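Local coordinates for protein phytanoyl-CoA dioxygenase (Streptomyces malaysiense, PDB 6ZYL) that catalyses the beta-hydroxylation of thioholgamide as a non-heme monooxygenase, probably using iron and 2-oxoglutarate, at residues R33-V38 / Y162-H167; L107-T112 / L251-T256. All blocks are in the same frame, centred on the assembly; numbering follows the deposited sequence.

In the fold
From the N terminus the chain runs through helix 28-35 into strand 37-41, an outermost strand of the seven-stranded mixed sheet; here residues 33-38 form the first half of contact 1. Segment 107-112, on strand 107-117 of the same sheet, opens contact 2. The chain then reaches 162-167, from the end of strand 160-162 into the loop after it, closing contact 1; only later does 251-256 close contact 2. The two loops therefore cross. Contact 1 ties the helix-strand junction to the loop leaving the four-stranded sheet; contact 2 zips neighbouring strands of the large sheet. The centres of the two contacts lie about 23 Å apart. The two sheets are consistent with the double-stranded beta-helix (jelly-roll) of the PhyH family.

Contact 1: residues R33-V38 / Y162-H167; sequences RTDGFV and YARGSH
His167 reaches across to the end of the helix that holds Arg33, its NE2 donating a bent hydrogen bond to Arg33 O at 2.9 Å. Its CG sits between the backbone N and the carbonyl carbon (chi1 68°), which lays the imidazole against the Gly36 backbone where the helix ends: Gly36 CA lies over one ring face, while Arg33 O and Thr34 O meet the ring edge in its plane. With the imidazole replaced by an alanine here, Arg33 O would probably lose this donor and a gap would open beside Gly36. The type II beta turn from Ala163 to Ser166 presents Gly165 N, which gives a nearly straight bond to Asp35 O, 2.9 Å long. Gly36 leaves the helix with positive phi, a conformation in which a side chain would press on the carbonyl O of Asp35. Asp35 and Arg164 lie side by side, and a bend at chi3 (-93°) carries the guanidinium past the carboxylate, making a salt bridge of 3.3 Å between Arg164 NE and Asp35 OD1. The Phe37 ring is sandwiched: Asp35 CB covers one face, and Tyr162 CD2 lies over the other, 3.3 Å from Phe37 CG. The rings form an offset pair that hardly overlaps, planes 24° apart. Tyr162 OH bonds to Ser210 and His212. Strand 37-41 pairs with strand 209-212, whose His212 touches Phe37, and Val200 of strand 200-201 packs on Phe37 and Arg164.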
ATOM      1  N   ARG A  33       1.968 -13.525 -11.338  1.00 30.99           N
ATOM      2  CA  ARG A  33       0.682 -14.146 -11.638  1.00 32.18           C
ATOM      3  C   ARG A  33       0.591 -15.558 -11.075  1.00 31.72           C
ATOM      4  O   ARG A  33      -0.495 -15.998 -10.683  1.00 32.43           O
ATOM      5  CB  ARG A  33       0.446 -14.160 -13.150  1.00 32.53           C
ATOM      6  CG  ARG A  33       0.314 -12.775 -13.773  1.00 37.26           C
ATOM      7  CD  ARG A  33      -0.890 -12.019 -13.221  1.00 34.95           C
ATOM      8  NE  ARG A  33      -0.947 -10.644 -13.719  1.00 35.90           N
ATOM      9  CZ  ARG A  33      -1.779  -9.711 -13.263  1.00 33.27           C
ATOM     10  NH1 ARG A  33      -2.634  -9.998 -12.292  1.00 31.60           N
ATOM     11  NH2 ARG A  33      -1.753  -8.490 -13.780  1.00 35.83           N
ATOM     12  N   THR A  34       1.713 -16.278 -11.015  1.00 32.57           N
ATOM     13  CA  THR A  34       1.693 -17.627 -10.457  1.00 33.52           C
ATOM     14  C   THR A  34       1.572 -17.588  -8.939  1.00 32.24           C
ATOM     15  O   THR A  34       0.668 -18.201  -8.359  1.00 31.65           O
ATOM     16  CB  THR A  34       2.955 -18.389 -10.869  1.00 36.83           C
ATOM     17  OG1 THR A  34       3.053 -18.432 -12.298  1.00 41.77           O
ATOM     18  CG2 THR A  34       2.930 -19.810 -10.315  1.00 42.63           C
ATOM     19  N   ASP A  35       2.475 -16.863  -8.278  1.00 31.41           N
ATOM     20  CA  ASP A  35       2.507 -16.849  -6.822  1.00 28.04           C
ATOM     21  C   ASP A  35       1.532 -15.850  -6.216  1.00 26.45           C
ATOM     22  O   ASP A  35       1.126 -16.026  -5.061  1.00 25.69           O
ATOM     23  CB  ASP A  35       3.925 -16.530  -6.336  1.00 27.63           C
ATOM     24  CG  ASP A  35       4.925 -17.615  -6.697  1.00 36.49           C
ATOM     25  OD1 ASP A  35       4.507 -18.782  -6.840  1.00 37.86           O
ATOM     26  OD2 ASP A  35       6.127 -17.303  -6.839  1.00 37.84           O
ATOM     27  N   GLY A  36       1.141 -14.822  -6.963  1.00 26.19           N
ATOM     28  CA  GLY A  36       0.378 -13.730  -6.402  1.00 25.45           C
ATOM     29  C   GLY A  36       1.219 -12.657  -5.754  1.00 26.18           C
ATOM     30  O   GLY A  36       0.660 -11.714  -5.177  1.00 21.03           O
ATOM     31  N   PHE A  37       2.541 -12.777  -5.823  1.00 23.95           N
ATOM     32  CA  PHE A  37       3.462 -11.790  -5.283  1.00 24.59           C
ATOM     33  C   PHE A  37       4.779 -11.948  -6.024  1.00 25.44           C
ATOM     34  O   PHE A  37       4.993 -12.919  -6.753  1.00 25.68           O
ATOM     35  CB  PHE A  37       3.651 -11.961  -3.769  1.00 26.31           C
ATOM     36  CG  PHE A  37       4.184 -13.310  -3.368  1.00 23.59           C
ATOM     37  CD1 PHE A  37       5.510 -13.644  -3.590  1.00 29.42           C
ATOM     38  CD2 PHE A  37       3.357 -14.240  -2.763  1.00 26.65           C
ATOM     39  CE1 PHE A  37       6.000 -14.882  -3.225  1.00 29.27           C
ATOM     40  CE2 PHE A  37       3.843 -15.480  -2.390  1.00 28.43           C
ATOM     41  CZ  PHE A  37       5.166 -15.800  -2.623  1.00 26.41           C
ATOM     42  N   VAL A  38       5.671 -10.985  -5.818  1.00 23.67           N
ATOM     43  CA  VAL A  38       7.015 -11.056  -6.378  1.00 25.53           C
ATOM     44  C   VAL A  38       7.911 -10.147  -5.541  1.00 29.13           C
ATOM     45  O   VAL A  38       7.602  -8.967  -5.340  1.00 24.11           O
ATOM     46  CB  VAL A  38       7.013 -10.684  -7.875  1.00 29.40           C
ATOM     47  CG1 VAL A  38       6.787  -9.200  -8.079  1.00 26.98           C
ATOM     48  CG2 VAL A  38       8.308 -11.155  -8.533  1.00 33.49           C
ATOM     49  N   TYR A 162       3.179 -14.317   3.234  1.00 24.57           N
ATOM     50  CA  TYR A 162       2.305 -14.530   2.089  1.00 25.61           C
ATOM     51  C   TYR A 162       1.857 -15.986   2.019  1.00 30.82           C
ATOM     52  O   TYR A 162       2.579 -16.895   2.435  1.00 29.64           O
ATOM     53  CB  TYR A 162       3.002 -14.182   0.771  1.00 24.83           C
ATOM     54  CG  TYR A 162       3.230 -12.716   0.505  1.00 23.76           C
ATOM     55  CD1 TYR A 162       2.349 -11.747   0.967  1.00 25.00           C
ATOM     56  CD2 TYR A 162       4.331 -12.302  -0.230  1.00 25.44           C
ATOM     57  CE1 TYR A 162       2.568 -10.405   0.708  1.00 24.08           C
ATOM     58  CE2 TYR A 162       4.555 -10.974  -0.496  1.00 25.25           C
ATOM     59  CZ  TYR A 162       3.676 -10.028  -0.028  1.00 24.05           C
ATOM     60  OH  TYR A 162       3.925  -8.705  -0.299  1.00 25.22           O
ATOM     61  N   ALA A 163       0.663 -16.201   1.465  1.00 30.77           N
ATOM     62  CA  ALA A 163       0.151 -17.533   1.141  1.00 30.49           C
ATOM     63  C   ALA A 163       0.211 -17.678  -0.378  1.00 26.21           C
ATOM     64  O   ALA A 163      -0.649 -17.158  -1.096  1.00 26.76           O
ATOM     65  CB  ALA A 163      -1.268 -17.725   1.669  1.00 32.76           C
ATOM     66  N   ARG A 164       1.235 -18.375  -0.865  1.00 27.45           N
ATOM     67  CA  ARG A 164       1.447 -18.516  -2.301  1.00 31.92           C
ATOM     68  C   ARG A 164       0.201 -19.059  -2.988  1.00 32.71           C
ATOM     69  O   ARG A 164      -0.413 -20.025  -2.524  1.00 33.21           O
ATOM     70  CB  ARG A 164       2.640 -19.440  -2.552  1.00 38.67           C
ATOM     71  CG  ARG A 164       3.185 -19.424  -3.969  1.00 42.63           C
ATOM     72  CD  ARG A 164       4.378 -20.375  -4.098  1.00 48.15           C
ATOM     73  NE  ARG A 164       5.655 -19.700  -3.870  1.00 61.41           N
ATOM     74  CZ  ARG A 164       6.440 -19.906  -2.815  1.00 61.21           C
ATOM     75  NH1 ARG A 164       6.094 -20.777  -1.876  1.00 58.01           N
ATOM     76  NH2 ARG A 164       7.581 -19.240  -2.702  1.00 54.10           N
ATOM     77  N   GLY A 165      -0.175 -18.421  -4.092  1.00 29.60           N
ATOM     78  CA  GLY A 165      -1.309 -18.854  -4.880  1.00 30.51           C
ATOM     79  C   GLY A 165      -2.671 -18.551  -4.299  1.00 31.37           C
ATOM     80  O   GLY A 165      -3.680 -18.886  -4.930  1.00 37.62           O
ATOM     81  N   SER A 166      -2.741 -17.913  -3.132  1.00 28.98           N
ATOM     82  CA  SER A 166      -4.017 -17.652  -2.474  1.00 28.42           C
ATOM     83  C   SER A 166      -4.860 -16.604  -3.186  1.00 29.58           C
ATOM     84  O   SER A 166      -5.963 -16.305  -2.713  1.00 28.83           O
ATOM     85  CB  SER A 166      -3.765 -17.204  -1.033  1.00 30.06           C
ATOM     86  OG  SER A 166      -2.941 -16.049  -1.000  1.00 29.70           O
ATOM     87  N   HIS A 167      -4.388 -16.056  -4.304  1.00 30.08           N
ATOM     88  CA  HIS A 167      -5.044 -14.940  -4.969  1.00 32.00           C
ATOM     89  C   HIS A 167      -5.902 -15.351  -6.158  1.00 33.85           C
ATOM     90  O   HIS A 167      -6.600 -14.501  -6.718  1.00 33.05           O
ATOM     91  CB  HIS A 167      -3.989 -13.946  -5.467  1.00 28.09           C
ATOM     92  CG  HIS A 167      -3.136 -14.491  -6.574  1.00 27.34           C
ATOM     93  ND1 HIS A 167      -2.363 -15.623  -6.426  1.00 26.48           N
ATOM     94  CD2 HIS A 167      -2.945 -14.069  -7.846  1.00 27.38           C
ATOM     95  CE1 HIS A 167      -1.730 -15.873  -7.559  1.00 29.98           C
ATOM     96  NE2 HIS A 167      -2.063 -14.943  -8.436  1.00 27.62           N
TER

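Contact 2: residues L107-T112 / L251-T256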
ATOM      1  N   LEU A 107      -0.911   3.714 -15.573  1.00 24.18           N
ATOM      2  CA  LEU A 107      -0.877   3.475 -14.139  1.00 25.03           C
ATOM      3  C   LEU A 107      -1.369   4.687 -13.365  1.00 23.51           C
ATOM      4  O   LEU A 107      -1.128   5.831 -13.757  1.00 23.11           O
ATOM      5  CB  LEU A 107       0.544   3.132 -13.676  1.00 25.70           C
ATOM      6  CG  LEU A 107       1.235   1.940 -14.336  1.00 24.57           C
ATOM      7  CD1 LEU A 107       2.696   1.866 -13.904  1.00 26.35           C
ATOM      8  CD2 LEU A 107       0.510   0.650 -14.000  1.00 23.53           C
ATOM      9  N   LEU A 108      -2.048   4.417 -12.251  1.00 22.61           N
ATOM     10  CA  LEU A 108      -2.463   5.439 -11.307  1.00 24.00           C
ATOM     11  C   LEU A 108      -2.163   4.951  -9.897  1.00 21.32           C
ATOM     12  O   LEU A 108      -2.173   3.748  -9.628  1.00 21.01           O
ATOM     13  CB  LEU A 108      -3.956   5.754 -11.432  1.00 22.82           C
ATOM     14  CG  LEU A 108      -4.459   6.232 -12.793  1.00 25.00           C
ATOM     15  CD1 LEU A 108      -5.125   5.085 -13.529  1.00 25.82           C
ATOM     16  CD2 LEU A 108      -5.417   7.398 -12.618  1.00 29.26           C
ATOM     17  N   VAL A 109      -1.889   5.896  -9.004  1.00 19.04           N
ATOM     18  CA  VAL A 109      -1.755   5.608  -7.581  1.00 22.00           C
ATOM     19  C   VAL A 109      -3.123   5.788  -6.937  1.00 21.23           C
ATOM     20  O   VAL A 109      -3.687   6.888  -6.950  1.00 20.92           O
ATOM     21  CB  VAL A 109      -0.708   6.516  -6.920  1.00 22.88           C
ATOM     22  CG1 VAL A 109      -0.707   6.300  -5.409  1.00 20.30           C
ATOM     23  CG2 VAL A 109       0.672   6.252  -7.505  1.00 22.79           C
ATOM     24  N   TRP A 110      -3.660   4.708  -6.373  1.00 20.99           N
ATOM     25  CA  TRP A 110      -4.991   4.732  -5.781  1.00 21.93           C
ATOM     26  C   TRP A 110      -4.968   5.029  -4.289  1.00 21.11           C
ATOM     27  O   TRP A 110      -5.903   5.656  -3.779  1.00 20.08           O
ATOM     28  CB  TRP A 110      -5.690   3.393  -6.036  1.00 19.88           C
ATOM     29  CG  TRP A 110      -7.108   3.339  -5.566  1.00 19.83           C
ATOM     30  CD1 TRP A 110      -8.202   3.857  -6.196  1.00 22.06           C
ATOM     31  CD2 TRP A 110      -7.588   2.724  -4.368  1.00 20.11           C
ATOM     32  NE1 TRP A 110      -9.335   3.604  -5.461  1.00 20.55           N
ATOM     33  CE2 TRP A 110      -8.984   2.910  -4.332  1.00 20.10           C
ATOM     34  CE3 TRP A 110      -6.971   2.037  -3.318  1.00 20.07           C
ATOM     35  CZ2 TRP A 110      -9.774   2.434  -3.288  1.00 21.35           C
ATOM     36  CZ3 TRP A 110      -7.755   1.565  -2.283  1.00 21.59           C
ATOM     37  CH2 TRP A 110      -9.143   1.766  -2.275  1.00 23.12           C
ATOM     38  N   SER A 111      -3.926   4.602  -3.577  1.00 20.11           N
ATOM     39  CA  SER A 111      -3.808   4.906  -2.158  1.00 21.65           C
ATOM     40  C   SER A 111      -2.372   4.676  -1.712  1.00 21.37           C
ATOM     41  O   SER A 111      -1.588   4.012  -2.393  1.00 19.96           O
ATOM     42  CB  SER A 111      -4.762   4.049  -1.320  1.00 22.82           C
ATOM     43  OG  SER A 111      -4.171   2.799  -1.003  1.00 25.13           O
ATOM     44  N   THR A 112      -2.037   5.247  -0.555  1.00 20.28           N
ATOM     45  CA  THR A 112      -0.789   4.951   0.135  1.00 21.20           C
ATOM     46  C   THR A 112      -1.093   4.681   1.601  1.00 24.23           C
ATOM     47  O   THR A 112      -2.037   5.239   2.170  1.00 22.53           O
ATOM     48  CB  THR A 112       0.241   6.088   0.016  1.00 21.70           C
ATOM     49  OG1 THR A 112      -0.363   7.343   0.349  1.00 21.81           O
ATOM     50  CG2 THR A 112       0.808   6.146  -1.401  1.00 21.62           C
ATOM     51  N   LEU A 251      -4.246   9.252  -8.620  1.00 24.08           N
ATOM     52  CA  LEU A 251      -3.189  10.094  -9.167  1.00 23.52           C
ATOM     53  C   LEU A 251      -2.575   9.418 -10.385  1.00 21.68           C
ATOM     54  O   LEU A 251      -2.018   8.319 -10.278  1.00 21.89           O
ATOM     55  CB  LEU A 251      -2.114  10.378  -8.120  1.00 22.49           C
ATOM     56  CG  LEU A 251      -0.959  11.265  -8.589  1.00 24.21           C
ATOM     57  CD1 LEU A 251      -1.461  12.660  -8.938  1.00 24.54           C
ATOM     58  CD2 LEU A 251       0.136  11.333  -7.535  1.00 23.79           C
ATOM     59  N   LEU A 252      -2.668  10.081 -11.533  1.00 22.48           N
ATOM     60  CA  LEU A 252      -2.067   9.568 -12.755  1.00 23.75           C
ATOM     61  C   LEU A 252      -0.549   9.656 -12.667  1.00 23.95           C
ATOM     62  O   LEU A 252       0.005  10.722 -12.383  1.00 23.07           O
ATOM     63  CB  LEU A 252      -2.577  10.364 -13.953  1.00 30.21           C
ATOM     64  CG  LEU A 252      -2.046  10.022 -15.343  1.00 28.69           C
ATOM     65  CD1 LEU A 252      -2.524   8.655 -15.773  1.00 26.57           C
ATOM     66  CD2 LEU A 252      -2.491  11.097 -16.332  1.00 31.74           C
ATOM     67  N   VAL A 253       0.121   8.531 -12.903  1.00 23.55           N
ATOM     68  CA  VAL A 253       1.578   8.492 -12.862  1.00 25.88           C
ATOM     69  C   VAL A 253       2.198   7.961 -14.147  1.00 24.85           C
ATOM     70  O   VAL A 253       3.365   8.286 -14.428  1.00 28.17           O
ATOM     71  CB  VAL A 253       2.078   7.673 -11.653  1.00 22.27           C
ATOM     72  CG1 VAL A 253       1.631   8.326 -10.347  1.00 24.47           C
ATOM     73  CG2 VAL A 253       1.588   6.233 -11.725  1.00 23.18           C
ATOM     74  N   ARG A 254       1.486   7.160 -14.936  1.00 25.97           N
ATOM     75  CA  ARG A 254       1.948   6.737 -16.253  1.00 30.26           C
ATOM     76  C   ARG A 254       0.763   6.733 -17.206  1.00 29.98           C
ATOM     77  O   ARG A 254      -0.324   6.270 -16.852  1.00 28.24           O
ATOM     78  CB  ARG A 254       2.590   5.345 -16.215  1.00 30.26           C
ATOM     79  CG  ARG A 254       3.971   5.308 -15.579  1.00 36.87           C
ATOM     80  CD  ARG A 254       5.053   5.771 -16.548  1.00 43.99           C
ATOM     81  NE  ARG A 254       6.386   5.679 -15.958  1.00 41.24           N
ATOM     82  CZ  ARG A 254       7.154   4.595 -16.004  1.00 31.75           C
ATOM     83  NH1 ARG A 254       6.730   3.500 -16.617  1.00 34.16           N
ATOM     84  NH2 ARG A 254       8.352   4.609 -15.437  1.00 36.35           N
ATOM     85  N   GLY A 255       0.977   7.245 -18.412  1.00 33.22           N
ATOM     86  CA  GLY A 255      -0.089   7.338 -19.387  1.00 28.19           C
ATOM     87  C   GLY A 255      -0.865   8.633 -19.270  1.00 29.00           C
ATOM     88  O   GLY A 255      -0.486   9.574 -18.565  1.00 30.55           O
ATOM     89  N   THR A 256      -1.988   8.672 -19.989  1.00 27.81           N
ATOM     90  CA  THR A 256      -2.859   9.839 -20.013  1.00 32.83           C
ATOM     91  C   THR A 256      -4.299   9.521 -19.635  1.00 31.50           C
ATOM     92  O   THR A 256      -5.139  10.427 -19.642  1.00 32.76           O
ATOM     93  CB  THR A 256      -2.849  10.486 -21.407  1.00 33.46           C
ATOM     94  OG1 THR A 256      -3.456   9.595 -22.354  1.00 34.78           O
ATOM     95  CG2 THR A 256      -1.432  10.800 -21.850  1.00 35.11           C
TER
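In Val109, chi1 of 174° sets CG1 opposite the backbone N and leaves CG2 beside that N, opposite the carbonyl carbon; Val253 holds CG1 opposite its own carbonyl carbon (chi1 -62°). These settings bring Val109 CG2 to 3.6 Å from Val253 CG1, the side chains crossing at about a right angle. The other methyl of Val253, CG2, is placed 3.8 Å from Leu107 CB. Leu107 and Arg254 run side by side, Leu107 CD1 lying along Arg254 CB and CG; the bend at chi2 (-80°) turns the guanidinium aside to a salt bridge with Asp97 of helix 93-103. The backbone here forms a classic beta bulge: Val253 and Arg254 both face Leu107, whose carbonyl oxygen accepts from Val253 N at 3.1 Å and from Arg254 N at 3.2 Å. Leu107 N answers with a bond to Arg254 O. Past the bulge, antiparallel pairing is regular. Val109 N to Leu251 O measures 2.7 Å and Leu251 N to Val109 O 2.9 Å, while Leu108 and Leu252 form the non-hydrogen-bonded pair, their side chains on the face opposite to Leu107 and Val109. In the large sheet of the probable jelly-roll, strand 107-117 is flanked by strands 249-254 and 229-237, with Ile234 and Tyr236 of the latter against Val109. Helix 93-103 covers the Leu107 face, where Val99 and Ala100 touch Leu107 and Leu96 touches Val253 and Arg254.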